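Local atomic coordinates of probable glutamine-binding lipoprotein GlnH (GLNBP) (Mycobacterium tuberculosis, PDB entry 6H20), a protein that binds aspartate, glutamate and asparagine as a solute-binding lipoprotein, and probably senses extracellular aspartate to control a protein kinase that regulates glutamate metabolism. Residues A[162-167]-A[181-186]; A[144-149]-A[204-209]. One frame throughout, in Å; residues are numbered along the deposited sequence.

Contact 1: A[162-167]-A[181-186]; sequences KRVCVA and PPPVIV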
loop_
_atom_site.group_PDB
_atom_site.type_symbol
_atom_site.label_atom_id
_atom_site.label_comp_id
_atom_site.label_asym_id
_atom_site.label_seq_id
_atom_site.Cartn_x
_atom_site.Cartn_y
_atom_site.Cartn_z
ATOM N N LYS A 162 22.378 -10.128 -7.088
ATOM C CA LYS A 162 22.557 -8.787 -6.548
ATOM C C LYS A 162 21.734 -8.619 -5.273
ATOM O O LYS A 162 20.804 -9.384 -4.999
ATOM C CB LYS A 162 22.154 -7.731 -7.585
ATOM C CG LYS A 162 22.922 -7.852 -8.905
ATOM C CD LYS A 162 24.246 -7.119 -8.863
ATOM C CE LYS A 162 24.868 -7.015 -10.260
ATOM N NZ LYS A 162 23.829 -6.850 -11.327
ATOM N N ARG A 163 22.094 -7.609 -4.485
ATOM C CA ARG A 163 21.450 -7.368 -3.193
ATOM C C ARG A 163 20.196 -6.529 -3.424
ATOM O O ARG A 163 20.283 -5.361 -3.803
ATOM C CB ARG A 163 22.413 -6.670 -2.232
ATOM C CG ARG A 163 23.618 -7.517 -1.837
ATOM C CD ARG A 163 24.710 -6.654 -1.225
ATOM N NE ARG A 163 25.097 -5.571 -2.118
ATOM C CZ ARG A 163 25.829 -4.522 -1.752
ATOM N NH1 ARG A 163 26.255 -4.414 -0.498
ATOM N NH2 ARG A 163 26.132 -3.581 -2.640
ATOM N N VAL A 164 19.029 -7.120 -3.183
ATOM C CA VAL A 164 17.745 -6.475 -3.436
ATOM C C VAL A 164 17.003 -6.349 -2.115
ATOM O O VAL A 164 16.820 -7.347 -1.407
ATOM C CB VAL A 164 16.919 -7.289 -4.444
ATOM C CG1 VAL A 164 15.564 -6.650 -4.669
ATOM C CG2 VAL A 164 17.679 -7.430 -5.754
ATOM N N CYS A 165 16.556 -5.135 -1.804
ATOM C CA CYS A 165 15.869 -4.843 -0.551
ATOM C C CYS A 165 14.357 -4.906 -0.719
ATOM O O CYS A 165 13.800 -4.365 -1.685
ATOM C CB CYS A 165 16.269 -3.451 -0.066
ATOM S SG CYS A 165 15.677 -3.032 1.602
ATOM N N VAL A 166 13.695 -5.534 0.265
ATOM C CA VAL A 166 12.236 -5.582 0.353
ATOM C C VAL A 166 11.838 -5.452 1.814
ATOM O O VAL A 166 12.556 -5.895 2.713
ATOM C CB VAL A 166 11.622 -6.876 -0.230
ATOM C CG1 VAL A 166 11.744 -6.887 -1.747
ATOM C CG2 VAL A 166 12.268 -8.087 0.407
ATOM N N ALA A 167 10.670 -4.871 2.053
ATOM C CA ALA A 167 10.141 -4.853 3.410
ATOM C C ALA A 167 9.483 -6.188 3.732
ATOM O O ALA A 167 8.851 -6.812 2.874
ATOM C CB ALA A 167 9.128 -3.723 3.584
ATOM N N PRO A 181 18.263 -17.186 -11.259
ATOM C CA PRO A 181 18.743 -17.467 -9.901
ATOM C C PRO A 181 18.378 -16.330 -8.947
ATOM O O PRO A 181 18.163 -15.205 -9.401
ATOM C CB PRO A 181 20.269 -17.550 -10.065
ATOM C CG PRO A 181 20.517 -17.653 -11.531
ATOM C CD PRO A 181 19.368 -17.005 -12.214
ATOM N N PRO A 182 18.300 -16.624 -7.649
ATOM C CA PRO A 182 17.772 -15.638 -6.713
ATOM C C PRO A 182 18.703 -14.449 -6.569
ATOM O O PRO A 182 19.933 -14.574 -6.713
ATOM C CB PRO A 182 17.674 -16.424 -5.392
ATOM C CG PRO A 182 17.528 -17.857 -5.833
ATOM C CD PRO A 182 18.453 -17.945 -7.020
ATOM N N PRO A 183 18.162 -13.272 -6.279
ATOM C CA PRO A 183 18.980 -12.207 -5.705
ATOM C C PRO A 183 19.418 -12.611 -4.308
ATOM O O PRO A 183 18.915 -13.571 -3.717
ATOM C CB PRO A 183 18.011 -11.020 -5.621
ATOM C CG PRO A 183 16.746 -11.463 -6.282
ATOM C CD PRO A 183 16.732 -12.942 -6.252
ATOM N N VAL A 184 20.371 -11.855 -3.778
ATOM C CA VAL A 184 20.586 -11.819 -2.336
ATOM C C VAL A 184 19.487 -10.936 -1.761
ATOM O O VAL A 184 19.408 -9.746 -2.081
ATOM C CB VAL A 184 21.972 -11.247 -2.010
ATOM C CG1 VAL A 184 22.103 -11.021 -0.513
ATOM C CG2 VAL A 184 23.064 -12.170 -2.533
ATOM N N ILE A 185 18.616 -11.506 -0.940
ATOM C CA ILE A 185 17.437 -10.779 -0.482
ATOM C C ILE A 185 17.717 -10.185 0.887
ATOM O O ILE A 185 18.025 -10.915 1.839
ATOM C CB ILE A 185 16.184 -11.661 -0.470
ATOM C CG1 ILE A 185 15.945 -12.265 -1.868
ATOM C CG2 ILE A 185 14.974 -10.833 -0.021
ATOM C CD1 ILE A 185 14.741 -13.221 -1.936
ATOM N N VAL A 186 17.625 -8.862 0.976
ATOM C CA VAL A 186 17.823 -8.111 2.208
ATOM C C VAL A 186 16.463 -7.564 2.611
ATOM O O VAL A 186 15.829 -6.833 1.839
ATOM C CB VAL A 186 18.832 -6.971 1.999
ATOM C CG1 VAL A 186 19.001 -6.162 3.287
ATOM C CG2 VAL A 186 20.166 -7.522 1.509
#

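Contact 2: A[144-149]-A[204-209]; sequences RILAPR and DAVSTD. With ASN (asparagine), chain B.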
loop_
_atom_site.group_PDB
_atom_site.type_symbol
_atom_site.label_atom_id
_atom_site.label_comp_id
_atom_site.label_asym_id
_atom_site.label_seq_id
_atom_site.Cartn_x
_atom_site.Cartn_y
_atom_site.Cartn_z
ATOM N N ARG A 144 8.025 -2.609 -9.668
ATOM C CA ARG A 144 9.144 -2.338 -10.577
ATOM C C ARG A 144 10.447 -2.352 -9.776
ATOM O O ARG A 144 10.497 -2.845 -8.644
ATOM C CB ARG A 144 8.918 -1.045 -11.381
ATOM C CG ARG A 144 7.675 -1.118 -12.279
ATOM C CD ARG A 144 7.545 0.094 -13.189
ATOM N NE ARG A 144 8.611 0.111 -14.186
ATOM C CZ ARG A 144 8.883 1.162 -14.956
ATOM N NH1 ARG A 144 8.162 2.271 -14.837
ATOM N NH2 ARG A 144 9.869 1.107 -15.844
ATOM N N ILE A 145 11.504 -1.799 -10.367
ATOM C CA ILE A 145 12.849 -1.821 -9.792
ATOM C C ILE A 145 13.360 -0.391 -9.646
ATOM O O ILE A 145 13.180 0.437 -10.549
ATOM C CB ILE A 145 13.807 -2.644 -10.683
ATOM C CG1 ILE A 145 13.324 -4.092 -10.837
ATOM C CG2 ILE A 145 15.229 -2.596 -10.134
ATOM C CD1 ILE A 145 14.027 -4.863 -11.959
ATOM N N LEU A 146 14.022 -0.110 -8.522
ATOM C CA LEU A 146 14.669 1.172 -8.267
ATOM C C LEU A 146 16.170 0.943 -8.111
ATOM O O LEU A 146 16.595 0.096 -7.316
ATOM C CB LEU A 146 14.109 1.792 -6.978
ATOM C CG LEU A 146 14.703 3.126 -6.524
ATOM C CD1 LEU A 146 14.154 4.230 -7.383
ATOM C CD2 LEU A 146 14.358 3.377 -5.049
ATOM N N ALA A 147 16.974 1.683 -8.868
ATOM C CA ALA A 147 18.420 1.530 -8.787
ATOM C C ALA A 147 19.071 2.887 -9.005
ATOM O O ALA A 147 18.440 3.806 -9.539
ATOM C CB ALA A 147 18.921 0.532 -9.839
ATOM N N PRO A 148 20.321 3.057 -8.593
ATOM C CA PRO A 148 21.015 4.316 -8.899
ATOM C C PRO A 148 21.153 4.521 -10.400
ATOM O O PRO A 148 21.210 3.566 -11.178
ATOM C CB PRO A 148 22.389 4.132 -8.241
ATOM C CG PRO A 148 22.153 3.073 -7.172
ATOM C CD PRO A 148 21.145 2.151 -7.768
ATOM N N ARG A 149 21.241 5.794 -10.801
ATOM C CA ARG A 149 21.275 6.117 -12.231
ATOM C C ARG A 149 22.468 5.495 -12.958
ATOM O O ARG A 149 22.385 5.246 -14.168
ATOM C CB ARG A 149 21.249 7.633 -12.432
ATOM C CG ARG A 149 19.848 8.199 -12.378
ATOM C CD ARG A 149 19.862 9.687 -12.072
ATOM N NE ARG A 149 18.507 10.193 -12.114
ATOM C CZ ARG A 149 17.868 10.486 -13.242
ATOM N NH1 ARG A 149 18.486 10.357 -14.417
ATOM N NH2 ARG A 149 16.619 10.907 -13.191
ATOM N N ASP A 204 21.932 -3.122 -3.682
ATOM C CA ASP A 204 22.081 -2.709 -5.073
ATOM C C ASP A 204 20.800 -2.195 -5.711
ATOM O O ASP A 204 20.868 -1.384 -6.646
ATOM C CB ASP A 204 22.620 -3.879 -5.901
ATOM C CG ASP A 204 23.926 -4.395 -5.355
ATOM O OD1 ASP A 204 24.880 -3.590 -5.277
ATOM O OD2 ASP A 204 23.986 -5.583 -4.970
ATOM N N ALA A 205 19.640 -2.624 -5.221
ATOM C CA ALA A 205 18.378 -2.189 -5.794
ATOM C C ALA A 205 17.268 -2.413 -4.781
ATOM O O ALA A 205 17.421 -3.165 -3.811
ATOM C CB ALA A 205 18.065 -2.950 -7.087
ATOM N N VAL A 206 16.144 -1.741 -5.018
ATOM C CA VAL A 206 14.917 -1.945 -4.255
ATOM C C VAL A 206 13.842 -2.379 -5.240
ATOM O O VAL A 206 13.793 -1.872 -6.362
ATOM C CB VAL A 206 14.497 -0.637 -3.556
ATOM C CG1 VAL A 206 13.282 -0.872 -2.653
ATOM C CG2 VAL A 206 15.649 -0.095 -2.747
ATOM N N SER A 207 12.970 -3.303 -4.841
ATOM C CA SER A 207 11.876 -3.682 -5.728
ATOM C C SER A 207 10.562 -3.674 -4.968
ATOM O O SER A 207 10.387 -4.442 -4.013
ATOM C CB SER A 207 12.103 -5.048 -6.383
ATOM O OG SER A 207 11.037 -5.342 -7.283
ATOM N N THR A 208 9.637 -2.821 -5.400
ATOM C CA THR A 208 8.282 -2.780 -4.841
ATOM C C THR A 208 7.410 -1.975 -5.797
ATOM O O THR A 208 7.834 -1.639 -6.913
ATOM C CB THR A 208 8.256 -2.246 -3.397
ATOM O OG1 THR A 208 6.940 -2.399 -2.856
ATOM C CG2 THR A 208 8.610 -0.766 -3.297
ATOM N N ASP A 209 6.195 -1.658 -5.347
ATOM C CA ASP A 209 5.233 -0.897 -6.133
ATOM C C ASP A 209 5.874 0.365 -6.700
ATOM O O ASP A 209 6.551 1.102 -5.982
ATOM C CB ASP A 209 4.098 -0.434 -5.212
ATOM C CG ASP A 209 3.462 -1.550 -4.392
ATOM O OD1 ASP A 209 3.803 -2.748 -4.524
ATOM O OD2 ASP A 209 2.593 -1.179 -3.583
HETATM N N ASN B . 1.590 -3.073 -1.859
HETATM C CA ASN B . 2.557 -4.060 -1.380
HETATM C C ASN B . 1.896 -4.952 -0.345
HETATM O O ASN B . 2.584 -5.710 0.363
HETATM C CB ASN B . 3.793 -3.374 -0.795
HETATM C CG ASN B . 3.498 -2.626 0.481
HETATM O OD1 ASN B . 2.353 -2.328 0.809
HETATM N ND2 ASN B . 4.539 -2.349 1.232
HETATM O OXT ASN B . 0.653 -4.903 -0.223
#

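Contact 1: A[162-167]-A[181-186]
Val164 pairs with Ile185 and bonds to the residues flanking it: its N donates to Val184 O at 2.9 Å with an N-H...O angle of 169°, and its O accepts from Val186 N. Two further bonds extend the pairing. Val166 N reaches Val186 O at 3.0 Å; Val184 N to Lys162 O is short, 2.8 Å, but bent to 132°, with the donor above the carbonyl plane. Arg163 and Cys165 supply CA-H contacts to Val184 O and Val186 O. On one face, Val164 CG2, anti to its carbonyl carbon, meets Pro183 CB at 3.6 Å, the two side chains lying at a slant; Val166 CG2 meets Ile185 CG2 at 3.9 Å. The two parallel strands, joined through helix 171-176, form a beta-alpha-beta unit, as expected for the periplasmic-binding-protein fold, and Ile176 of that helix packs on Val166, Pro183 and Ile185. Val166, on this Ile185 side, also packs on Trp191, a ligand-binding residue. On the other face, Arg163 CG runs alongside Val184 CG1 at 4.0 Å before the chain bends at chi3 (-56°) and carries the guanidinium group away to a salt bridge with Asp204. Cys165 shares that face, its SG bonded to Cys194 in a disulfide.

Contact 2: A[144-149]-A[204-209]
Ser207 holds OG anti to its own backbone N (chi1 -177°), which carries the hydroxyl back across to Arg144 O, where it donates a 2.9 Å hydrogen bond from above the carbonyl plane. Asp209 is turned differently: CG stands anti to its carbonyl carbon (chi1 -52°), and OD2 accepts a hydrogen bond from the amino N of the bound asparagine at 2.8 Å. Tyr235 OH is a second partner of OD2, so this oxygen is gripped twice, and the carboxylate would probably favour a positively charged ligand amino group. Thr208 and Asp209 line the asparagine pocket, and the pairing with 144-149 brings the chain to it; Arg106, Thr121, Ser123, Arg128 and Thr171 also bond the ligand.

The backbone pairing is antiparallel. Leu146 and Val206 form a hydrogen-bonded pair, with Leu146 N to Val206 O at 2.8 Å and Val206 N to Leu146 O at 3.0 Å, each N-H...O angle being 165°. At the pocket end, Arg144 N binds Thr208 O, but the return bond from Thr208 N is weak, consistent with the chain turning a corner at Thr208. The side chains meet at Ile145 CG2 to Ala205 CB, 4.2 Å, and Leu146 CB to Val206 CB, while Pro148 CD rests against Asp204 O. Thr208 OG1, hydrogen-bonded to Ser172, comes within 3.9 Å of the asparagine CB.

Leu146 packs on Leu213, Leu216 and Val217 of helix 210-219, whereas Val206 meets Trp191 and Cys194 of helix 191-199. Strand 223-226 pairs with strand 139-148, and strand 163-167 runs parallel to strand 205-207.

Contacts 1 and 2 are both buried and belong to one sheet, their centres 11 Å apart, with strands 163-167 and 205-207 as adjacent members. The joint is explicit: Cys165 N lies 2.9 Å from Ala205 O, a probable hydrogen bond, and Arg163 of contact 1 and Asp204 of contact 2 are charge partners. Their chemistry differs with location. Contact 1 is a parallel pair whose side-chain contacts are largely aliphatic, and the side chain of Val166 lies about 9 Å, nearest atoms, from the bound asparagine. Contact 2 is antiparallel, includes a side-chain hydroxyl bond, and ends in Thr208 and Asp209 of the ligand pocket. Trp191 touches both, packing on Val166 and Thr208.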